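Long-range contacts in tyrosinase (Burkholderia thailandensis, PDB 5ZRD), which catalyses, as a type-3 dicopper monooxygenase, the hydroxylation of monophenols to catechols and their oxidation to quinones: residues A[86-91]-A[253-258]; A[214-219]-A[282-287]; A[276-281]-A[465-470]. All coordinates share one frame; numbering follows the deposited sequence.

In the fold
Interactions 2 and 3 share helix 274-285, which carries two copper ligands; interaction 1 packs against it. Interaction 3 lies on the dicopper site: His277 and His281 bind one copper ion, and Leu467 reaches over from the end of strand 456-466. Interaction 2 uses the following turn of the same helix, its centre about 11 Å from that of interaction 3, and the two touch where Trp219 CH2 lies 3.3 Å from Ser465 OG. Interaction 1 sits on the other flank, about 13 Å from interaction 3 between centres; Phe90 CE1 meets His277 CE1 at 3.6 Å. Interactions 1 and 2 do not touch, with centres about 23 Å apart.

Interaction 1: A[86-91]-A[253-258]; sequences GNVLFP and FSNTTS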
loop_
_atom_site.group_PDB
_atom_site.type_symbol
_atom_site.label_atom_id
_atom_site.label_comp_id
_atom_site.label_asym_id
_atom_site.label_seq_id
_atom_site.Cartn_x
_atom_site.Cartn_y
_atom_site.Cartn_z
ATOM N N GLY A 86 -22.623 -10.027 14.395
ATOM C CA GLY A 86 -22.770 -8.694 14.915
ATOM C C GLY A 86 -23.510 -7.772 13.956
ATOM O O GLY A 86 -23.315 -6.541 14.026
ATOM N N ASN A 87 -24.363 -8.304 13.079
ATOM C CA ASN A 87 -25.091 -7.417 12.192
ATOM C C ASN A 87 -26.456 -8.026 11.853
ATOM O O ASN A 87 -26.725 -9.157 12.191
ATOM C CB ASN A 87 -24.239 -7.070 10.971
ATOM C CG ASN A 87 -24.104 -8.218 9.994
ATOM O OD1 ASN A 87 -25.050 -8.986 9.802
ATOM N ND2 ASN A 87 -22.964 -8.274 9.313
ATOM N N VAL A 88 -27.322 -7.262 11.192
ATOM C CA VAL A 88 -28.743 -7.684 11.057
ATOM C C VAL A 88 -28.897 -8.877 10.099
ATOM O O VAL A 88 -29.962 -9.486 10.036
ATOM C CB VAL A 88 -29.632 -6.509 10.611
ATOM C CG1 VAL A 88 -29.731 -5.463 11.710
ATOM C CG2 VAL A 88 -29.129 -5.872 9.322
ATOM N N LEU A 89 -27.867 -9.232 9.366
ATOM C CA LEU A 89 -27.922 -10.419 8.515
ATOM C C LEU A 89 -27.587 -11.686 9.314
ATOM O O LEU A 89 -27.598 -12.760 8.748
ATOM C CB LEU A 89 -26.938 -10.234 7.356
ATOM C CG LEU A 89 -27.175 -8.982 6.508
ATOM C CD1 LEU A 89 -26.265 -8.976 5.294
ATOM C CD2 LEU A 89 -28.625 -8.888 6.078
ATOM N N PHE A 90 -27.322 -11.601 10.614
ATOM C CA PHE A 90 -26.925 -12.827 11.330
ATOM C C PHE A 90 -27.995 -13.938 11.165
ATOM O O PHE A 90 -27.683 -15.072 10.815
ATOM C CB PHE A 90 -26.555 -12.526 12.789
ATOM C CG PHE A 90 -26.528 -13.754 13.657
ATOM C CD1 PHE A 90 -25.389 -14.524 13.757
ATOM C CD2 PHE A 90 -27.662 -14.200 14.300
ATOM C CE1 PHE A 90 -25.372 -15.686 14.518
ATOM C CE2 PHE A 90 -27.648 -15.339 15.079
ATOM C CZ PHE A 90 -26.499 -16.087 15.187
ATOM N N PRO A 91 -29.243 -13.661 11.476
ATOM C CA PRO A 91 -30.255 -14.728 11.467
ATOM C C PRO A 91 -30.544 -15.312 10.074
ATOM O O PRO A 91 -30.684 -16.525 9.925
ATOM C CB PRO A 91 -31.524 -14.025 11.964
ATOM C CG PRO A 91 -30.990 -12.941 12.860
ATOM C CD PRO A 91 -29.766 -12.455 12.118
ATOM N N PHE A 253 -33.447 -8.004 17.829
ATOM C CA PHE A 253 -33.483 -9.433 17.939
ATOM C C PHE A 253 -32.273 -10.043 17.223
ATOM O O PHE A 253 -31.739 -11.067 17.663
ATOM C CB PHE A 253 -34.761 -10.030 17.345
ATOM C CG PHE A 253 -34.805 -11.538 17.317
ATOM C CD1 PHE A 253 -35.009 -12.254 18.480
ATOM C CD2 PHE A 253 -34.551 -12.237 16.151
ATOM C CE1 PHE A 253 -35.042 -13.642 18.464
ATOM C CE2 PHE A 253 -34.558 -13.626 16.123
ATOM C CZ PHE A 253 -34.811 -14.330 17.282
ATOM N N SER A 254 -31.858 -9.411 16.127
ATOM C CA SER A 254 -30.992 -10.052 15.172
ATOM C C SER A 254 -29.552 -10.171 15.678
ATOM O O SER A 254 -28.894 -11.087 15.254
ATOM C CB SER A 254 -31.018 -9.343 13.851
ATOM O OG SER A 254 -30.354 -8.095 13.944
ATOM N N ASN A 255 -29.033 -9.278 16.513
ATOM C CA ASN A 255 -27.560 -9.219 16.634
ATOM C C ASN A 255 -27.110 -8.414 17.861
ATOM O O ASN A 255 -27.839 -7.578 18.365
ATOM C CB ASN A 255 -26.932 -8.641 15.362
ATOM C CG ASN A 255 -27.046 -7.138 15.218
ATOM O OD1 ASN A 255 -26.143 -6.414 15.644
ATOM N ND2 ASN A 255 -28.102 -6.652 14.556
ATOM N N THR A 256 -25.869 -8.633 18.272
ATOM C CA THR A 256 -25.322 -8.056 19.513
ATOM C C THR A 256 -25.027 -6.568 19.364
ATOM O O THR A 256 -25.043 -5.833 20.363
ATOM C CB THR A 256 -24.055 -8.797 19.965
ATOM O OG1 THR A 256 -23.159 -8.946 18.855
ATOM C CG2 THR A 256 -24.372 -10.168 20.532
ATOM N N THR A 257 -24.694 -6.104 18.173
ATOM C CA THR A 257 -24.370 -4.666 18.045
ATOM C C THR A 257 -25.661 -3.853 18.236
ATOM O O THR A 257 -25.716 -2.882 19.032
ATOM C CB THR A 257 -23.731 -4.326 16.685
ATOM O OG1 THR A 257 -22.658 -5.228 16.412
ATOM C CG2 THR A 257 -23.214 -2.908 16.596
ATOM N N SER A 258 -26.692 -4.230 17.492
ATOM C CA SER A 258 -27.976 -3.525 17.579
ATOM C C SER A 258 -28.505 -3.567 19.026
ATOM O O SER A 258 -28.920 -2.558 19.565
ATOM C CB SER A 258 -28.990 -4.073 16.584
ATOM O OG SER A 258 -28.491 -4.016 15.239
#
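Asn255 faces the loop 86-88 as the N-cap of helix 256-265, within the tyrosinase central domain and next to the copper-binding helix 274-285. Its CB lies 3.2 Å from Asn87 O; CG rests beside Asn87 C and CA. Because CG sits between the backbone N and the carbonyl carbon (chi1 77°), the amide can turn back over its own helix start. There OD1 accepts from Ser258 N at 2.9 Å, the capping bond, nearly straight at 172° but with the donor above the carbonyl plane. The other tip, ND2, gives one bond to Ser254 OG, within the amide plane, and another to Ser258 OG, whose second partner is Pro347 O. Three bonds therefore fix the rotation of this amide, while Val88 CG1 lies against ND2 at 3.5 Å. Asn87 begins a type I turn to Phe90 before helix 90-108, its own OD1 accepting from Leu89 N. Pro91, in the first turn of that helix, packs its CG 3.7 Å from Ser254 CB. Glu274 accepts from both Gly86 N and Thr256 N. Across the contact, Thr257 OG1 donates to Gly86 O at 2.8 Å, tilted 25° from the carbonyl plane.

Interaction 2: A[214-219]-A[282-287]; sequences SNVRAW and LAVGGF
Trp219 has its chi1 away from the usual staggered position (-90°) and its ring plane roughly square to the plane of CA, CB and CG, which swings the indole off helix 205-221 and lays it across the last turn of helix 274-285. In this pose one ring face receives the methyl of Ala283: its CB stands 3.4 Å from the centroid of the five-membered ring and 17° off the normal, a CH-pi contact. Trp219 NE1 donates to Phe287 O at 2.9 Å with an N-H...O angle of 160°; the acceptor lies in the indole plane, whereas the donor stands above the plane of the carbonyl. That carbonyl follows a Schellman motif, in which Gly286 takes up positive phi and Phe287 N bonds back to Leu282 O at 2.8 Å. On the six-membered ring, Trp219 CZ2 reaches Phe287 CB at 4.1 Å; away from the indole, Val216 CG2 meets Val284 CG2 at 4.2 Å. Ile442 of strand 441-450 touches Trp219, Leu282 and Phe287, and His463 and Ser465 of strand 456-466 lie against the indole: within the tyrosinase central domain, the two helices meet beside the mixed sheet.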
loop_
_atom_site.group_PDB
_atom_site.type_symbol
_atom_site.label_atom_id
_atom_site.label_comp_id
_atom_site.label_asym_id
_atom_site.label_seq_id
_atom_site.Cartn_x
_atom_site.Cartn_y
_atom_site.Cartn_z
ATOM N N SER A 214 -21.314 -31.825 31.061
ATOM C CA SER A 214 -21.476 -31.148 32.327
ATOM C C SER A 214 -21.295 -29.623 32.157
ATOM O O SER A 214 -22.040 -28.819 32.744
ATOM C CB SER A 214 -20.516 -31.779 33.305
ATOM O OG SER A 214 -20.204 -30.860 34.301
ATOM N N ASN A 215 -20.308 -29.215 31.350
ATOM C CA ASN A 215 -20.122 -27.793 30.959
ATOM C C ASN A 215 -21.384 -27.307 30.241
ATOM O O ASN A 215 -21.908 -26.258 30.587
ATOM C CB ASN A 215 -18.874 -27.618 30.089
ATOM C CG ASN A 215 -18.414 -26.194 29.866
ATOM O OD1 ASN A 215 -18.099 -25.798 28.735
ATOM N ND2 ASN A 215 -18.338 -25.422 30.919
ATOM N N VAL A 216 -21.944 -28.096 29.333
ATOM C CA VAL A 216 -23.100 -27.590 28.631
ATOM C C VAL A 216 -24.236 -27.407 29.641
ATOM O O VAL A 216 -24.978 -26.406 29.554
ATOM C CB VAL A 216 -23.482 -28.496 27.453
ATOM C CG1 VAL A 216 -24.884 -28.211 26.940
ATOM C CG2 VAL A 216 -22.468 -28.347 26.325
ATOM N N ARG A 217 -24.355 -28.328 30.615
ATOM C CA ARG A 217 -25.493 -28.227 31.586
ATOM C C ARG A 217 -25.356 -26.980 32.480
ATOM O O ARG A 217 -26.346 -26.330 32.844
ATOM C CB ARG A 217 -25.562 -29.483 32.451
ATOM C CG ARG A 217 -26.080 -30.727 31.741
ATOM C CD ARG A 217 -26.125 -31.901 32.715
ATOM N NE ARG A 217 -27.170 -31.680 33.715
ATOM C CZ ARG A 217 -27.143 -32.142 34.969
ATOM N NH1 ARG A 217 -26.262 -33.065 35.332
ATOM N NH2 ARG A 217 -27.955 -31.613 35.866
ATOM N N ALA A 218 -24.118 -26.665 32.840
ATOM C CA ALA A 218 -23.808 -25.543 33.732
ATOM C C ALA A 218 -24.094 -24.224 33.015
ATOM O O ALA A 218 -24.639 -23.327 33.586
ATOM C CB ALA A 218 -22.360 -25.591 34.174
ATOM N N TRP A 219 -23.637 -24.107 31.784
ATOM C CA TRP A 219 -23.941 -22.937 30.969
ATOM C C TRP A 219 -25.457 -22.741 30.858
ATOM O O TRP A 219 -25.958 -21.626 31.034
ATOM C CB TRP A 219 -23.331 -23.084 29.582
ATOM C CG TRP A 219 -21.938 -22.560 29.430
ATOM C CD1 TRP A 219 -20.773 -23.255 29.579
ATOM C CD2 TRP A 219 -21.558 -21.251 28.999
ATOM N NE1 TRP A 219 -19.698 -22.468 29.275
ATOM C CE2 TRP A 219 -20.146 -21.230 28.928
ATOM C CE3 TRP A 219 -22.258 -20.081 28.699
ATOM C CZ2 TRP A 219 -19.437 -20.104 28.527
ATOM C CZ3 TRP A 219 -21.549 -18.959 28.323
ATOM C CH2 TRP A 219 -20.160 -18.968 28.245
ATOM N N LEU A 282 -19.224 -20.993 22.838
ATOM C CA LEU A 282 -18.110 -20.950 23.750
ATOM C C LEU A 282 -18.106 -22.198 24.649
ATOM O O LEU A 282 -17.060 -22.714 24.984
ATOM C CB LEU A 282 -18.151 -19.669 24.586
ATOM C CG LEU A 282 -18.033 -18.352 23.828
ATOM C CD1 LEU A 282 -17.502 -17.249 24.731
ATOM C CD2 LEU A 282 -17.169 -18.457 22.583
ATOM N N ALA A 283 -19.262 -22.665 25.077
ATOM C CA ALA A 283 -19.331 -23.842 25.942
ATOM C C ALA A 283 -18.784 -25.072 25.205
ATOM O O ALA A 283 -17.867 -25.773 25.672
ATOM C CB ALA A 283 -20.752 -24.060 26.381
ATOM N N VAL A 284 -19.337 -25.330 24.027
ATOM C CA VAL A 284 -18.914 -26.446 23.208
ATOM C C VAL A 284 -17.470 -26.251 22.729
ATOM O O VAL A 284 -16.740 -27.223 22.544
ATOM C CB VAL A 284 -19.870 -26.607 22.025
ATOM C CG1 VAL A 284 -19.290 -27.558 20.993
ATOM C CG2 VAL A 284 -21.242 -27.072 22.483
ATOM N N GLY A 285 -17.048 -25.014 22.498
ATOM C CA GLY A 285 -15.742 -24.722 21.840
ATOM C C GLY A 285 -14.601 -24.340 22.794
ATOM O O GLY A 285 -13.542 -23.892 22.308
ATOM N N GLY A 286 -14.786 -24.453 24.117
ATOM C CA GLY A 286 -13.646 -24.540 25.053
ATOM C C GLY A 286 -13.713 -23.697 26.326
ATOM O O GLY A 286 -12.734 -23.723 27.114
ATOM N N PHE A 287 -14.795 -22.953 26.580
ATOM C CA PHE A 287 -14.908 -22.157 27.814
ATOM C C PHE A 287 -15.734 -22.896 28.886
ATOM O O PHE A 287 -16.935 -23.243 28.688
ATOM C CB PHE A 287 -15.548 -20.808 27.502
ATOM C CG PHE A 287 -14.699 -19.923 26.639
ATOM C CD1 PHE A 287 -14.581 -20.170 25.287
ATOM C CD2 PHE A 287 -14.008 -18.857 27.181
ATOM C CE1 PHE A 287 -13.781 -19.377 24.485
ATOM C CE2 PHE A 287 -13.240 -18.037 26.371
ATOM C CZ PHE A 287 -13.123 -18.306 25.028
#

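Interaction 3: A[276-281]-A[465-470]; sequences PHNDIH and SILSRW. With CU (copper (II) ion), chain K; O (oxygen atom), chain L.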
loop_
_atom_site.group_PDB
_atom_site.type_symbol
_atom_site.label_atom_id
_atom_site.label_comp_id
_atom_site.label_asym_id
_atom_site.label_seq_id
_atom_site.Cartn_x
_atom_site.Cartn_y
_atom_site.Cartn_z
ATOM N N PRO A 276 -27.305 -15.902 23.263
ATOM C CA PRO A 276 -27.294 -17.272 23.721
ATOM C C PRO A 276 -26.603 -18.213 22.734
ATOM O O PRO A 276 -25.955 -19.200 23.153
ATOM C CB PRO A 276 -28.774 -17.662 23.876
ATOM C CG PRO A 276 -29.512 -16.569 23.145
ATOM C CD PRO A 276 -28.644 -15.359 23.393
ATOM N N HIS A 277 -26.725 -17.880 21.452
ATOM C CA HIS A 277 -25.985 -18.549 20.366
ATOM C C HIS A 277 -24.480 -18.518 20.648
ATOM O O HIS A 277 -23.837 -19.559 20.659
ATOM C CB HIS A 277 -26.327 -17.947 19.002
ATOM C CG HIS A 277 -25.202 -17.975 18.024
ATOM N ND1 HIS A 277 -24.226 -16.992 17.999
ATOM C CD2 HIS A 277 -24.902 -18.812 17.014
ATOM C CE1 HIS A 277 -23.370 -17.235 17.015
ATOM N NE2 HIS A 277 -23.761 -18.332 16.384
ATOM N N ASN A 278 -23.956 -17.320 20.857
ATOM C CA ASN A 278 -22.574 -17.115 21.263
ATOM C C ASN A 278 -22.219 -18.041 22.436
ATOM O O ASN A 278 -21.164 -18.713 22.392
ATOM C CB ASN A 278 -22.307 -15.650 21.591
ATOM C CG ASN A 278 -22.235 -14.773 20.365
ATOM O OD1 ASN A 278 -22.427 -15.244 19.243
ATOM N ND2 ASN A 278 -21.965 -13.496 20.569
ATOM N N ASP A 279 -23.088 -18.127 23.442
ATOM C CA ASP A 279 -22.801 -18.967 24.627
ATOM C C ASP A 279 -22.523 -20.417 24.258
ATOM O O ASP A 279 -21.593 -21.029 24.795
ATOM C CB ASP A 279 -23.956 -18.924 25.639
ATOM C CG ASP A 279 -24.212 -17.516 26.211
ATOM O OD1 ASP A 279 -23.306 -16.632 26.183
ATOM O OD2 ASP A 279 -25.341 -17.296 26.696
ATOM N N ILE A 280 -23.311 -20.965 23.330
ATOM C CA ILE A 280 -23.273 -22.374 23.034
ATOM C C ILE A 280 -21.955 -22.635 22.305
ATOM O O ILE A 280 -21.309 -23.616 22.547
ATOM C CB ILE A 280 -24.524 -22.841 22.241
ATOM C CG1 ILE A 280 -25.810 -22.858 23.079
ATOM C CG2 ILE A 280 -24.314 -24.194 21.599
ATOM C CD1 ILE A 280 -25.764 -23.728 24.341
ATOM N N HIS A 281 -21.588 -21.769 21.384
ATOM C CA HIS A 281 -20.302 -21.843 20.770
ATOM C C HIS A 281 -19.193 -21.867 21.833
ATOM O O HIS A 281 -18.268 -22.608 21.699
ATOM C CB HIS A 281 -20.094 -20.628 19.864
ATOM C CG HIS A 281 -20.625 -20.786 18.481
ATOM N ND1 HIS A 281 -19.813 -21.141 17.424
ATOM C CD2 HIS A 281 -21.858 -20.564 17.970
ATOM C CE1 HIS A 281 -20.525 -21.117 16.314
ATOM N NE2 HIS A 281 -21.805 -20.819 16.626
ATOM N N SER A 465 -21.001 -13.324 26.451
ATOM C CA SER A 465 -20.132 -14.066 25.586
ATOM C C SER A 465 -19.840 -13.251 24.321
ATOM O O SER A 465 -20.739 -12.950 23.558
ATOM C CB SER A 465 -20.768 -15.390 25.242
ATOM O OG SER A 465 -20.754 -16.304 26.347
ATOM N N ILE A 466 -18.583 -12.934 24.089
ATOM C CA ILE A 466 -18.148 -12.320 22.828
ATOM C C ILE A 466 -17.493 -13.414 21.967
ATOM O O ILE A 466 -16.314 -13.818 22.156
ATOM C CB ILE A 466 -17.201 -11.130 23.074
ATOM C CG1 ILE A 466 -17.812 -10.029 23.949
ATOM C CG2 ILE A 466 -16.772 -10.526 21.744
ATOM C CD1 ILE A 466 -17.859 -10.348 25.417
ATOM N N LEU A 467 -18.281 -13.942 21.057
ATOM C CA LEU A 467 -17.772 -14.879 20.064
ATOM C C LEU A 467 -16.989 -14.077 19.053
ATOM O O LEU A 467 -17.557 -13.196 18.418
ATOM C CB LEU A 467 -18.936 -15.560 19.356
ATOM C CG LEU A 467 -18.587 -16.538 18.249
ATOM C CD1 LEU A 467 -17.765 -17.698 18.788
ATOM C CD2 LEU A 467 -19.860 -17.055 17.595
ATOM N N SER A 468 -15.703 -14.340 18.978
ATOM C CA SER A 468 -14.884 -13.549 18.100
ATOM C C SER A 468 -14.070 -14.492 17.205
ATOM O O SER A 468 -14.565 -15.547 16.797
ATOM C CB SER A 468 -14.054 -12.587 18.895
ATOM O OG SER A 468 -13.315 -11.732 18.026
ATOM N N ARG A 469 -12.822 -14.157 16.950
ATOM C CA ARG A 469 -12.058 -14.781 15.881
ATOM C C ARG A 469 -10.581 -14.815 16.295
ATOM O O ARG A 469 -10.148 -13.946 17.081
ATOM C CB ARG A 469 -12.241 -13.922 14.629
ATOM C CG ARG A 469 -11.820 -12.479 14.874
ATOM C CD ARG A 469 -11.708 -11.629 13.631
ATOM N NE ARG A 469 -10.601 -12.162 12.870
ATOM C CZ ARG A 469 -10.254 -11.756 11.661
ATOM N NH1 ARG A 469 -9.211 -12.316 11.066
ATOM N NH2 ARG A 469 -10.945 -10.790 11.076
ATOM N N TRP A 470 -9.811 -15.781 15.806
ATOM C CA TRP A 470 -8.368 -15.652 15.895
ATOM C C TRP A 470 -7.916 -14.594 14.892
ATOM O O TRP A 470 -8.474 -14.557 13.810
ATOM C CB TRP A 470 -7.698 -16.989 15.583
ATOM C CG TRP A 470 -8.107 -18.089 16.500
ATOM C CD1 TRP A 470 -8.818 -19.204 16.174
ATOM C CD2 TRP A 470 -7.836 -18.170 17.909
ATOM N NE1 TRP A 470 -8.995 -19.985 17.279
ATOM C CE2 TRP A 470 -8.401 -19.381 18.360
ATOM C CE3 TRP A 470 -7.148 -17.358 18.814
ATOM C CZ2 TRP A 470 -8.310 -19.797 19.691
ATOM C CZ3 TRP A 470 -7.037 -17.777 20.123
ATOM C CH2 TRP A 470 -7.600 -18.991 20.548
HETATM CU CU CU K . -22.969 -19.957 15.249
HETATM O O O L . -21.766 -18.374 14.382
HETATM O O HOH W 1 -23.828 -14.066 26.148
#
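A leucine methyl sits directly over the ring of a copper ligand: Leu467 CD2 is 4.0 Å from the centroid of the His281 ring and 12° off its normal, a CH-pi contact. With CG anti to the backbone N (chi1 178°), the leucine extends from the end of strand 456-466 toward helix 274-285; chi2 (61° to CD1) then turns CD2 to the histidines, 3.6 Å from His277 CE1 and within the oxygen atom's pocket. The Asn278 side chain crosses that of Leu467 at an angle, with OD1 3.5 Å from Leu467 CB. That OD1 accepts a weak bond from His277 ND1, whose stronger partner is Glu274 O, and Asn278 ND2 donates to Ser465 O at 3.3 Å, in the amide plane. The amide thus connects the strand, through one weak bond, to a metal-binding histidine. At the next residue, Ser465 OG donates to Asp279 OD1 at 2.6 Å, on the anti side of the carboxylate. A water donates to that same oxygen and accepts from Ser465 N; Asp279 OD2 bonds with His463 NE2. The copper is held by His277 NE2 at 2.1 Å, His281 NE2 at 2.0 Å and the oxygen atom at 2.2 Å. His281 ND1 donates to Met304 O, consistent with fixing the ring's rotation. Two histidines four residues apart on one helix, completed by His320 of helix 315-334, form one half of the type-3 dicopper centre characteristic of tyrosinases.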